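Local structure of 5'-deoxynucleotidase (Archaeoglobus fulgidus, 1YNB) at residues A129-Q137 with V162-V170; E16-G27 with L76-K86. The protein probably hydrolyses 2'-deoxyribonucleoside 5'-phosphates to the deoxyribonucleoside and phosphate, as a metal-dependent homodimeric enzyme of the HD-domain superfamily. One frame throughout, in Å; residues are numbered along the deposited sequence.

Contact 1 of 2, residues A129-Q137 with V162-V170; sequences AFQGVEYSQ and VLMERKNPV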
loop_
_atom_site.group_PDB
_atom_site.type_symbol
_atom_site.label_atom_id
_atom_site.label_comp_id
_atom_site.label_asym_id
_atom_site.label_seq_id
_atom_site.Cartn_x
_atom_site.Cartn_y
_atom_site.Cartn_z
ATOM N N ALA A 129 -4.027 -0.320 18.485
ATOM C CA ALA A 129 -4.326 1.048 18.920
ATOM C C ALA A 129 -4.051 2.049 17.783
ATOM O O ALA A 129 -4.834 2.967 17.551
ATOM C CB ALA A 129 -3.489 1.432 20.191
ATOM N N PHE A 130 -2.932 1.902 17.071
ATOM C CA PHE A 130 -2.662 2.820 15.955
ATOM C C PHE A 130 -3.771 2.702 14.877
ATOM O O PHE A 130 -4.227 3.728 14.342
ATOM C CB PHE A 130 -1.319 2.492 15.260
ATOM C CG PHE A 130 -0.165 3.267 15.819
ATOM C CD1 PHE A 130 0.452 2.859 17.004
ATOM C CD2 PHE A 130 0.293 4.402 15.168
ATOM C CE1 PHE A 130 1.548 3.603 17.527
ATOM C CE2 PHE A 130 1.353 5.143 15.653
ATOM C CZ PHE A 130 2.001 4.742 16.851
ATOM N N GLN A 131 -4.186 1.471 14.587
ATOM C CA GLN A 131 -5.194 1.233 13.546
ATOM C C GLN A 131 -6.558 1.764 14.033
ATOM O O GLN A 131 -7.380 2.240 13.229
ATOM C CB GLN A 131 -5.286 -0.246 13.188
ATOM C CG GLN A 131 -6.216 -0.516 11.971
ATOM C CD GLN A 131 -5.808 0.226 10.692
ATOM O OE1 GLN A 131 -4.850 -0.172 10.011
ATOM N NE2 GLN A 131 -6.546 1.297 10.348
ATOM N N GLY A 132 -6.754 1.725 15.340
ATOM C CA GLY A 132 -7.989 2.256 15.937
ATOM C C GLY A 132 -8.055 3.778 15.763
ATOM O O GLY A 132 -9.113 4.344 15.407
ATOM N N VAL A 133 -6.937 4.459 16.029
ATOM C CA VAL A 133 -6.851 5.906 15.865
ATOM C C VAL A 133 -7.033 6.246 14.390
ATOM O O VAL A 133 -7.732 7.224 14.076
ATOM C CB VAL A 133 -5.499 6.448 16.356
ATOM C CG1 VAL A 133 -5.268 7.894 15.908
ATOM C CG2 VAL A 133 -5.485 6.419 17.896
ATOM N N GLU A 134 -6.423 5.466 13.500
ATOM C CA GLU A 134 -6.534 5.744 12.045
ATOM C C GLU A 134 -7.974 5.540 11.570
ATOM O O GLU A 134 -8.503 6.356 10.803
ATOM C CB GLU A 134 -5.583 4.823 11.259
ATOM C CG GLU A 134 -4.146 5.248 11.527
ATOM C CD GLU A 134 -3.105 4.120 11.402
ATOM O OE1 GLU A 134 -1.915 4.432 11.657
ATOM O OE2 GLU A 134 -3.460 2.972 11.048
ATOM N N TYR A 135 -8.615 4.470 12.013
ATOM C CA TYR A 135 -9.994 4.220 11.581
ATOM C C TYR A 135 -11.024 5.146 12.231
ATOM O O TYR A 135 -12.133 5.307 11.690
ATOM C CB TYR A 135 -10.397 2.765 11.848
ATOM C CG TYR A 135 -9.856 1.735 10.865
ATOM C CD1 TYR A 135 -9.585 2.074 9.525
ATOM C CD2 TYR A 135 -9.722 0.404 11.232
ATOM C CE1 TYR A 135 -9.211 1.102 8.590
ATOM C CE2 TYR A 135 -9.344 -0.585 10.311
ATOM C CZ TYR A 135 -9.094 -0.236 8.993
ATOM O OH TYR A 135 -8.727 -1.164 8.069
ATOM N N SER A 136 -10.667 5.748 13.360
ATOM C CA SER A 136 -11.587 6.643 14.078
ATOM C C SER A 136 -11.978 7.842 13.230
ATOM O O SER A 136 -13.040 8.432 13.446
ATOM C CB SER A 136 -10.986 7.113 15.416
ATOM O OG SER A 136 -9.981 8.101 15.227
ATOM N N GLN A 137 -11.153 8.151 12.230
ATOM C CA GLN A 137 -11.432 9.270 11.320
ATOM C C GLN A 137 -12.601 8.936 10.374
ATOM O O GLN A 137 -13.189 9.859 9.772
ATOM C CB GLN A 137 -10.174 9.607 10.509
ATOM C CG GLN A 137 -8.865 9.536 11.340
ATOM C CD GLN A 137 -8.843 10.493 12.532
ATOM O OE1 GLN A 137 -8.605 10.074 13.673
ATOM N NE2 GLN A 137 -9.072 11.781 12.274
ATOM N N VAL A 162 2.043 8.949 23.521
ATOM C CA VAL A 162 2.136 9.977 22.491
ATOM C C VAL A 162 1.083 9.744 21.394
ATOM O O VAL A 162 0.508 10.711 20.894
ATOM C CB VAL A 162 3.574 10.049 21.888
ATOM C CG1 VAL A 162 3.639 11.045 20.716
ATOM C CG2 VAL A 162 4.531 10.519 22.993
ATOM N N LEU A 163 0.835 8.479 21.038
ATOM C CA LEU A 163 -0.180 8.138 20.022
ATOM C C LEU A 163 -1.505 8.784 20.441
ATOM O O LEU A 163 -2.189 9.417 19.626
ATOM C CB LEU A 163 -0.426 6.630 19.981
ATOM C CG LEU A 163 -1.075 5.809 18.841
ATOM C CD1 LEU A 163 -2.072 4.799 19.435
ATOM C CD2 LEU A 163 -1.621 6.673 17.718
ATOM N N MET A 164 -1.877 8.571 21.701
ATOM C CA MET A 164 -3.152 9.095 22.196
ATOM C C MET A 164 -3.162 10.585 22.514
ATOM O O MET A 164 -4.242 11.207 22.542
ATOM C CB MET A 164 -3.622 8.260 23.397
ATOM C CG MET A 164 -3.786 6.726 23.103
ATOM S SD MET A 164 -4.953 6.360 21.739
ATOM C CE MET A 164 -6.574 6.415 22.679
ATOM N N GLU A 165 -1.991 11.175 22.765
ATOM C CA GLU A 165 -1.927 12.614 23.010
ATOM C C GLU A 165 -2.175 13.305 21.674
ATOM O O GLU A 165 -2.911 14.284 21.600
ATOM C CB GLU A 165 -0.543 13.051 23.484
ATOM C CG GLU A 165 -0.197 12.640 24.895
ATOM C CD GLU A 165 1.154 13.201 25.313
ATOM O OE1 GLU A 165 2.175 12.929 24.616
ATOM O OE2 GLU A 165 1.181 13.924 26.334
ATOM N N ARG A 166 -1.557 12.771 20.621
ATOM C CA ARG A 166 -1.664 13.366 19.299
ATOM C C ARG A 166 -2.945 13.038 18.544
ATOM O O ARG A 166 -3.525 13.936 17.921
ATOM C CB ARG A 166 -0.489 12.921 18.400
ATOM C CG ARG A 166 0.909 13.308 18.875
ATOM C CD ARG A 166 2.010 12.817 17.873
ATOM N NE ARG A 166 1.915 13.432 16.535
ATOM C CZ ARG A 166 1.403 12.845 15.447
ATOM N NH1 ARG A 166 0.935 11.608 15.513
ATOM N NH2 ARG A 166 1.342 13.514 14.283
ATOM N N LYS A 167 -3.361 11.766 18.609
ATOM C CA LYS A 167 -4.507 11.242 17.861
ATOM C C LYS A 167 -4.519 11.900 16.489
ATOM O O LYS A 167 -5.508 12.445 16.030
ATOM C CB LYS A 167 -5.824 11.471 18.598
ATOM C CG LYS A 167 -5.992 10.571 19.812
ATOM C CD LYS A 167 -7.452 10.547 20.284
ATOM C CE LYS A 167 -7.616 9.836 21.623
ATOM N NZ LYS A 167 -7.082 10.641 22.746
ATOM N N ASN A 168 -3.384 11.832 15.819
ATOM C CA ASN A 168 -3.277 12.452 14.524
ATOM C C ASN A 168 -2.531 11.566 13.550
ATOM O O ASN A 168 -1.292 11.555 13.494
ATOM C CB ASN A 168 -2.605 13.800 14.677
ATOM C CG ASN A 168 -2.320 14.440 13.358
ATOM O OD1 ASN A 168 -3.016 14.179 12.370
ATOM N ND2 ASN A 168 -1.299 15.295 13.322
ATOM N N PRO A 169 -3.278 10.839 12.725
ATOM C CA PRO A 169 -2.701 9.927 11.741
ATOM C C PRO A 169 -2.061 10.562 10.514
ATOM O O PRO A 169 -1.498 9.873 9.666
ATOM C CB PRO A 169 -3.860 8.986 11.421
ATOM C CG PRO A 169 -5.067 9.834 11.608
ATOM C CD PRO A 169 -4.748 10.741 12.771
ATOM N N VAL A 170 -2.137 11.881 10.433
ATOM C CA VAL A 170 -1.549 12.567 9.309
ATOM C C VAL A 170 -0.048 12.664 9.560
ATOM O O VAL A 170 0.417 13.482 10.357
ATOM C CB VAL A 170 -2.143 13.955 9.162
ATOM C CG1 VAL A 170 -1.575 14.623 7.967
ATOM C CG2 VAL A 170 -3.649 13.838 9.078
#
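L163 reaches across to F130 and sets its CG over the middle of the ring, a CH-pi contact with that carbon 3.7 Å from the ring centroid and 11° off the normal. Its two methyls then part: CD1 meets the CB of A129 at 3.7 Å, while CD2 lies by the ring and touches V133 CG2. L163 can do this because CG stands anti to the backbone N (chi1 -161°), which carries the branch toward helix 117-135. V133 splits its own methyls between two neighbours. CG2 is shared by L163 and by the sulfur of M164, whose SD comes within 3.9 Å after the chain folds back at chi2 and chi3; CG1, anti to the backbone N, rests against K167 CA at 3.9 Å. The frame is a pair of nearly parallel helices, 117-135 and 154-166, with short-segment axes 10.6 Å apart and 9° from parallel, within the all-helical HD-type fold. K167, the first residue past helix 154-166, has positive phi, and its NZ turns back to the carbonyl O of M164, in the carbonyl plane on a lone pair (2.9 Å). Past this turn P169 packs on E134 of helix 117-135 and on Q137 beyond it: its CB lies 3.8 Å from E134 CG, and its CG meets the aliphatic CG of Q137. The side-chain oxygen of N168 accepts from the backbone N of V170, an Asx turn spanning the proline. Farther out, the carboxylate of E134 leaves the proline for a salt bridge with R45 and a hydrogen bond to H15 of the second subunit. That H15 also meets the F130 ring edge-to-face and packs on L163.

Contact 2 of 2, residues E16-G27 with L76-K86; sequences EVGSLKLTPRSG and LHEARTMDLHK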
loop_
_atom_site.group_PDB
_atom_site.type_symbol
_atom_site.label_atom_id
_atom_site.label_comp_id
_atom_site.label_asym_id
_atom_site.label_seq_id
_atom_site.Cartn_x
_atom_site.Cartn_y
_atom_site.Cartn_z
ATOM N N GLU A 16 -0.119 -21.058 1.774
ATOM C CA GLU A 16 -1.009 -20.907 2.934
ATOM C C GLU A 16 -0.816 -19.578 3.640
ATOM O O GLU A 16 -1.776 -18.953 4.082
ATOM C CB GLU A 16 -0.806 -22.075 3.942
ATOM C CG GLU A 16 -1.609 -21.879 5.247
ATOM C CD GLU A 16 -1.572 -23.101 6.173
ATOM O OE1 GLU A 16 -1.010 -24.141 5.765
ATOM O OE2 GLU A 16 -2.121 -23.022 7.298
ATOM N N VAL A 17 0.428 -19.136 3.761
ATOM C CA VAL A 17 0.743 -17.860 4.397
ATOM C C VAL A 17 0.099 -16.720 3.608
ATOM O O VAL A 17 -0.301 -15.707 4.192
ATOM C CB VAL A 17 2.294 -17.627 4.438
ATOM C CG1 VAL A 17 2.642 -16.161 4.747
ATOM C CG2 VAL A 17 2.897 -18.565 5.547
ATOM N N GLY A 18 0.013 -16.894 2.304
ATOM C CA GLY A 18 -0.591 -15.858 1.467
ATOM C C GLY A 18 -2.083 -15.730 1.759
ATOM O O GLY A 18 -2.667 -14.663 1.513
ATOM N N SER A 19 -2.723 -16.770 2.284
ATOM C CA SER A 19 -4.165 -16.625 2.633
ATOM C C SER A 19 -4.363 -15.581 3.745
ATOM O O SER A 19 -5.470 -15.092 3.946
ATOM C CB SER A 19 -4.795 -17.963 3.050
ATOM O OG SER A 19 -4.423 -18.324 4.366
ATOM N N LEU A 20 -3.314 -15.211 4.471
ATOM C CA LEU A 20 -3.486 -14.172 5.468
ATOM C C LEU A 20 -3.689 -12.796 4.819
ATOM O O LEU A 20 -4.131 -11.862 5.504
ATOM C CB LEU A 20 -2.303 -14.118 6.433
ATOM C CG LEU A 20 -2.300 -15.349 7.363
ATOM C CD1 LEU A 20 -1.028 -15.348 8.182
ATOM C CD2 LEU A 20 -3.521 -15.307 8.287
ATOM N N LYS A 21 -3.386 -12.673 3.520
ATOM C CA LYS A 21 -3.620 -11.390 2.830
ATOM C C LYS A 21 -5.121 -11.375 2.489
ATOM O O LYS A 21 -5.657 -10.344 2.095
ATOM C CB LYS A 21 -2.923 -11.274 1.474
ATOM C CG LYS A 21 -1.426 -11.622 1.430
ATOM C CD LYS A 21 -0.881 -11.323 -0.010
ATOM C CE LYS A 21 0.647 -11.535 -0.128
ATOM N NZ LYS A 21 1.080 -11.305 -1.549
ATOM N N LEU A 22 -5.761 -12.526 2.627
ATOM C CA LEU A 22 -7.165 -12.691 2.278
ATOM C C LEU A 22 -8.008 -12.978 3.527
ATOM O O LEU A 22 -9.123 -13.448 3.417
ATOM C CB LEU A 22 -7.301 -13.879 1.323
ATOM C CG LEU A 22 -6.397 -13.825 0.088
ATOM C CD1 LEU A 22 -6.368 -15.183 -0.647
ATOM C CD2 LEU A 22 -6.887 -12.690 -0.789
ATOM N N THR A 23 -7.449 -12.762 4.715
ATOM C CA THR A 23 -8.183 -12.992 5.956
ATOM C C THR A 23 -8.397 -11.614 6.615
ATOM O O THR A 23 -7.453 -10.967 7.070
ATOM C CB THR A 23 -7.356 -13.887 6.934
ATOM O OG1 THR A 23 -7.092 -15.155 6.323
ATOM C CG2 THR A 23 -8.116 -14.101 8.213
ATOM N N PRO A 24 -9.646 -11.132 6.668
ATOM C CA PRO A 24 -9.812 -9.823 7.302
ATOM C C PRO A 24 -9.568 -9.824 8.805
ATOM O O PRO A 24 -9.760 -10.855 9.468
ATOM C CB PRO A 24 -11.281 -9.453 6.985
ATOM C CG PRO A 24 -11.936 -10.748 6.912
ATOM C CD PRO A 24 -10.936 -11.681 6.195
ATOM N N ARG A 25 -9.132 -8.676 9.327
ATOM C CA ARG A 25 -9.018 -8.469 10.767
ATOM C C ARG A 25 -10.528 -8.239 11.066
ATOM O O ARG A 25 -11.070 -7.174 10.810
ATOM C CB ARG A 25 -8.161 -7.245 11.026
ATOM C CG ARG A 25 -6.639 -7.671 10.884
ATOM C CD ARG A 25 -6.158 -8.202 12.280
ATOM N NE ARG A 25 -5.969 -7.077 13.179
ATOM C CZ ARG A 25 -5.637 -7.227 14.470
ATOM N NH1 ARG A 25 -5.483 -8.461 14.943
ATOM N NH2 ARG A 25 -5.474 -6.186 15.263
ATOM N N SER A 26 -11.159 -9.279 11.619
ATOM C CA SER A 26 -12.618 -9.315 11.808
ATOM C C SER A 26 -13.341 -8.367 12.712
ATOM O O SER A 26 -14.546 -8.108 12.465
ATOM C CB SER A 26 -13.049 -10.744 12.190
ATOM O OG SER A 26 -12.495 -11.077 13.461
ATOM N N GLY A 27 -12.666 -7.900 13.754
ATOM C CA GLY A 27 -13.249 -6.982 14.725
ATOM C C GLY A 27 -13.765 -5.713 14.096
ATOM O O GLY A 27 -14.739 -5.104 14.583
ATOM N N LEU A 76 -0.036 -16.668 12.697
ATOM C CA LEU A 76 0.017 -17.530 11.553
ATOM C C LEU A 76 -1.051 -18.596 11.500
ATOM O O LEU A 76 -1.608 -18.880 10.435
ATOM C CB LEU A 76 1.412 -18.142 11.437
ATOM C CG LEU A 76 1.937 -18.006 10.010
ATOM C CD1 LEU A 76 1.814 -16.546 9.543
ATOM C CD2 LEU A 76 3.396 -18.463 9.946
ATOM N N HIS A 77 -1.356 -19.190 12.640
ATOM C CA HIS A 77 -2.370 -20.238 12.657
ATOM C C HIS A 77 -3.744 -19.713 12.222
ATOM O O HIS A 77 -4.589 -20.494 11.823
ATOM C CB HIS A 77 -2.464 -20.854 14.055
ATOM C CG HIS A 77 -2.855 -19.869 15.103
ATOM N ND1 HIS A 77 -4.169 -19.655 15.465
ATOM C CD2 HIS A 77 -2.126 -18.943 15.765
ATOM C CE1 HIS A 77 -4.232 -18.633 16.299
ATOM N NE2 HIS A 77 -3.007 -18.179 16.494
ATOM N N GLU A 78 -3.966 -18.401 12.295
ATOM C CA GLU A 78 -5.275 -17.853 11.893
ATOM C C GLU A 78 -5.585 -18.117 10.405
ATOM O O GLU A 78 -6.733 -17.928 9.932
ATOM C CB GLU A 78 -5.344 -16.357 12.213
ATOM C CG GLU A 78 -5.347 -16.076 13.723
ATOM C CD GLU A 78 -5.500 -14.603 14.066
ATOM O OE1 GLU A 78 -5.382 -13.747 13.161
ATOM O OE2 GLU A 78 -5.723 -14.288 15.260
ATOM N N ALA A 79 -4.570 -18.565 9.670
ATOM C CA ALA A 79 -4.745 -18.900 8.259
ATOM C C ALA A 79 -5.760 -20.027 8.205
ATOM O O ALA A 79 -6.503 -20.162 7.233
ATOM C CB ALA A 79 -3.434 -19.373 7.654
ATOM N N ARG A 80 -5.758 -20.843 9.260
ATOM C CA ARG A 80 -6.681 -21.968 9.388
ATOM C C ARG A 80 -7.813 -21.682 10.370
ATOM O O ARG A 80 -8.914 -22.203 10.213
ATOM C CB ARG A 80 -5.932 -23.220 9.873
ATOM C CG ARG A 80 -4.883 -23.718 8.900
ATOM C CD ARG A 80 -3.925 -24.766 9.539
ATOM N NE ARG A 80 -2.848 -25.074 8.598
ATOM C CZ ARG A 80 -2.412 -26.292 8.300
ATOM N NH1 ARG A 80 -2.947 -27.359 8.885
ATOM N NH2 ARG A 80 -1.486 -26.445 7.354
ATOM N N THR A 81 -7.559 -20.860 11.380
ATOM C CA THR A 81 -8.595 -20.618 12.395
ATOM C C THR A 81 -9.395 -19.334 12.290
ATOM O O THR A 81 -10.412 -19.187 12.974
ATOM C CB THR A 81 -8.000 -20.647 13.819
ATOM O OG1 THR A 81 -7.253 -19.448 14.049
ATOM C CG2 THR A 81 -7.069 -21.846 13.981
ATOM N N MET A 82 -8.949 -18.419 11.431
ATOM C CA MET A 82 -9.595 -17.118 11.267
ATOM C C MET A 82 -9.222 -16.218 12.440
ATOM O O MET A 82 -8.723 -16.694 13.479
ATOM C CB MET A 82 -11.125 -17.246 11.211
ATOM C CG MET A 82 -11.640 -18.172 10.108
ATOM S SD MET A 82 -13.466 -18.361 10.148
ATOM C CE MET A 82 -13.956 -16.616 9.695
ATOM N N ASP A 83 -9.432 -14.916 12.257
ATOM C CA ASP A 83 -9.158 -13.935 13.298
ATOM C C ASP A 83 -10.386 -13.977 14.195
ATOM O O ASP A 83 -11.401 -13.362 13.875
ATOM C CB ASP A 83 -9.012 -12.525 12.698
ATOM C CG ASP A 83 -8.864 -11.446 13.756
ATOM O OD1 ASP A 83 -8.890 -10.246 13.401
ATOM O OD2 ASP A 83 -8.715 -11.788 14.953
ATOM N N LEU A 84 -10.318 -14.728 15.294
ATOM C CA LEU A 84 -11.467 -14.793 16.206
ATOM C C LEU A 84 -11.548 -13.498 17.018
ATOM O O LEU A 84 -10.735 -13.269 17.915
ATOM C CB LEU A 84 -11.349 -16.004 17.150
ATOM C CG LEU A 84 -11.236 -17.355 16.435
ATOM C CD1 LEU A 84 -11.003 -18.472 17.454
ATOM C CD2 LEU A 84 -12.494 -17.617 15.626
ATOM N N HIS A 85 -12.520 -12.644 16.697
ATOM C CA HIS A 85 -12.675 -11.383 17.425
ATOM C C HIS A 85 -13.240 -11.588 18.838
ATOM O O HIS A 85 -13.790 -12.647 19.161
ATOM C CB HIS A 85 -13.564 -10.392 16.640
ATOM C CG HIS A 85 -14.934 -10.908 16.325
ATOM N ND1 HIS A 85 -15.335 -11.224 15.043
ATOM C CD2 HIS A 85 -15.996 -11.177 17.128
ATOM C CE1 HIS A 85 -16.584 -11.664 15.068
ATOM N NE2 HIS A 85 -17.006 -11.645 16.321
ATOM N N LYS A 86 -13.093 -10.553 19.665
ATOM C CA LYS A 86 -13.544 -10.535 21.064
ATOM C C LYS A 86 -14.918 -11.160 21.324
ATOM O O LYS A 86 -15.066 -12.010 22.210
ATOM C CB LYS A 86 -13.556 -9.094 21.576
ATOM C CG LYS A 86 -12.460 -8.217 20.966
ATOM C CD LYS A 86 -12.673 -7.992 19.451
ATOM C CE LYS A 86 -11.355 -7.659 18.756
ATOM N NZ LYS A 86 -11.459 -7.597 17.271
HETATM O O HOH W 1 -7.425 -18.743 5.324
HETATM O O HOH W 2 -8.250 -17.759 7.861
HETATM O O HOH W 3 -10.794 -13.536 10.032
HETATM O O HOH W 4 -4.840 -11.069 13.924
HETATM O O HOH W 5 -9.886 -7.970 14.516
#
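In E16 a chi1 of 174° and an extended chain beyond CG carry the carboxylate to the guanidinium of R80, itself extended from CG to NE. The salt bridge is side-on and two-pronged: R80 NE meets E16 OE2 at 2.5 Å and NH2 meets OE1 at 2.8 Å, both bonds nearly straight, the two planes 25° apart. Q103 also donates to E16 OE2. An alanine here removes the carboxylate, and the R80 guanidinium would probably be left without its mate and freer to turn. Alongside, A79 CB touches S19 OG (3.6 Å), and L20 CD1 presses tightly on L76 CD1 (3.4 Å). This joins the end of helix 8-18 to helix 78-81, where E78 touches residues resembling an HD-domain metal site (H42, H74, D75, D124), with no metal bound here. One water donates to S19 OG and A79 O, another to T23 OG1 and E78 O. Beyond them the two segments continue side by side as loops. S26 OG donates to D83 O (2.6 Å) and accepts from H85 ND1 near the ring plane, while D83 OD1 takes a weak bond from S26 N. R25 is held by its salt bridge to E37.

Both contacts are partly buried and each reaches the second subunit, yet they join different elements and stand apart, their centres 24 Å from each other and their nearest atoms about 6 Å. Contact 1 pairs two long helices near their C-terminal ends and works through apolar side chains, its polar groups serving mainly turns and outside partners. Contact 2 lies nearer the centre of the chain (11 Å against 16 Å), but joins mostly loops and short helices, through a salt bridge, hydroxyl and backbone bonds and bridging waters, with an apolar patch at L20 and L76. Between subunits, Q131 of 129-137 accepts from K21 of the second subunit's 16-27.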